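Local structure of PROBABLE CHAIN-FATTY-ACID-CoA LIGASE FADD13 (Mycobacterium tuberculosis, 3T5C) at residues V80-N85 against L159-T164. The protein belongs to the AMP-binding enzyme family of the ANL clan and is probably a ligase, modelled here as its N-terminal domain. Residues are numbered along the deposited sequence; the frame is centred on the assembly and turned at random.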
# COMPACT_ATOMS: atom_id res chain seq x y z
N VAL A 80 -10.10 7.90 9.33
CA VAL A 80 -8.72 7.86 8.87
C VAL A 80 -7.94 6.70 9.49
O VAL A 80 -7.74 6.64 10.70
CB VAL A 80 -8.01 9.18 9.23
CG1 VAL A 80 -6.57 9.16 8.73
CG2 VAL A 80 -8.77 10.35 8.63
N ALA A 81 -7.51 5.77 8.64
CA ALA A 81 -6.76 4.63 9.13
C ALA A 81 -5.30 5.02 9.30
O ALA A 81 -4.76 5.79 8.50
CB ALA A 81 -6.87 3.47 8.15
N VAL A 82 -4.67 4.50 10.34
CA VAL A 82 -3.26 4.75 10.63
C VAL A 82 -2.58 3.38 10.70
O VAL A 82 -2.47 2.78 11.76
CB VAL A 82 -3.11 5.50 11.99
CG1 VAL A 82 -1.63 5.68 12.35
CG2 VAL A 82 -3.79 6.86 11.90
N PRO A 83 -2.13 2.86 9.54
CA PRO A 83 -1.47 1.55 9.49
C PRO A 83 -0.12 1.63 10.18
O PRO A 83 0.71 2.47 9.83
CB PRO A 83 -1.32 1.27 7.99
CG PRO A 83 -2.35 2.16 7.36
CD PRO A 83 -2.26 3.41 8.18
N ILE A 84 0.12 0.77 11.16
CA ILE A 84 1.39 0.81 11.88
C ILE A 84 2.24 -0.46 11.70
O ILE A 84 1.72 -1.58 11.73
CB ILE A 84 1.15 1.05 13.39
CG1 ILE A 84 0.35 2.34 13.60
CG2 ILE A 84 2.49 1.12 14.12
CD1 ILE A 84 -0.05 2.61 15.02
N ASN A 85 3.54 -0.24 11.50
CA ASN A 85 4.51 -1.32 11.32
C ASN A 85 4.52 -2.17 12.60
O ASN A 85 4.90 -1.70 13.67
CB ASN A 85 5.89 -0.70 11.06
CG ASN A 85 7.00 -1.73 10.95
OD1 ASN A 85 8.15 -1.38 10.69
ND2 ASN A 85 6.67 -3.00 11.15
N LEU A 159 -7.80 10.16 4.44
CA LEU A 159 -8.11 8.74 4.40
C LEU A 159 -7.07 7.94 5.16
O LEU A 159 -7.40 7.02 5.90
CB LEU A 159 -8.17 8.24 2.95
CG LEU A 159 -9.01 7.01 2.59
CD1 LEU A 159 -8.50 6.44 1.28
CD2 LEU A 159 -8.96 5.95 3.66
N PHE A 160 -5.79 8.28 4.95
CA PHE A 160 -4.67 7.58 5.58
C PHE A 160 -3.59 8.51 6.11
O PHE A 160 -3.33 9.56 5.53
CB PHE A 160 -3.94 6.66 4.59
CG PHE A 160 -4.71 5.44 4.16
CD1 PHE A 160 -5.19 5.33 2.85
CD2 PHE A 160 -4.90 4.36 5.03
CE1 PHE A 160 -5.85 4.16 2.41
CE2 PHE A 160 -5.56 3.19 4.60
CZ PHE A 160 -6.03 3.09 3.29
N ILE A 161 -2.95 8.09 7.20
CA ILE A 161 -1.80 8.81 7.75
C ILE A 161 -0.76 7.70 7.84
O ILE A 161 -0.89 6.79 8.66
CB ILE A 161 -2.05 9.40 9.16
CG1 ILE A 161 -3.22 10.40 9.12
CG2 ILE A 161 -0.77 10.09 9.64
CD1 ILE A 161 -3.49 11.06 10.46
N MET A 162 0.24 7.76 6.98
CA MET A 162 1.28 6.74 6.95
C MET A 162 2.59 7.37 7.41
O MET A 162 3.09 8.29 6.78
CB MET A 162 1.41 6.20 5.52
CG MET A 162 0.07 5.73 4.90
SD MET A 162 0.13 5.51 3.08
CE MET A 162 -1.52 6.06 2.53
N TYR A 163 3.13 6.88 8.52
CA TYR A 163 4.38 7.42 9.05
C TYR A 163 5.60 6.90 8.33
O TYR A 163 5.68 5.72 7.99
CB TYR A 163 4.49 7.15 10.55
CG TYR A 163 3.59 8.06 11.36
CD1 TYR A 163 2.23 7.80 11.49
CD2 TYR A 163 4.09 9.24 11.92
CE1 TYR A 163 1.38 8.68 12.13
CE2 TYR A 163 3.25 10.15 12.57
CZ TYR A 163 1.89 9.86 12.67
OH TYR A 163 1.04 10.74 13.28
N THR A 164 6.55 7.79 8.10
CA THR A 164 7.80 7.46 7.42
C THR A 164 8.95 8.20 8.09
O THR A 164 8.79 9.33 8.56
CB THR A 164 7.74 7.89 5.94
OG1 THR A 164 8.91 7.41 5.26
CG2 THR A 164 7.68 9.41 5.82
O HOH W 1 1.75 4.97 9.73
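A single parallel beta bridge, Ala81 with Phe160, joins two outermost strands of the AMP-binding domain: 80-83, at the edge of a parallel sheet beside 56-60, and 158-164, which pairs antiparallel with 172-177 along its other edge. Ala81 makes both direct backbone bonds, its N donating to Leu159 O (3.0 Å, N-H...O 146°) and its O receiving Ile161 N at 3.2 Å, almost straight on at the carbonyl. Beyond this the strands diverge, and at Pro83, which has no N-H to donate, a water takes over: it donates to Pro83 O at 2.7 Å, accepts from Tyr163 N and reaches Ile161 O weakly.

Side chains pack on both faces. With CG1 anti to the backbone N (chi1 -179°), Val80 extends that methyl to Ile161 CG1 at 3.6 Å, while Val82 CG2 lies alongside Ile161 CB and its CG1 comes to the edge of the Tyr163 ring, whose OH bonds to Asp99. On the face of Ala81 and Pro83, Phe160 CD2 lies 3.8 Å from Ala81 CB, and the Pro83 and Phe160 side chains cross at about a right angle; Leu212 adjoins both. Two sheets are thus linked by backbone bonds buried between largely apolar side chains, with water bridging the strands where direct pairing ends.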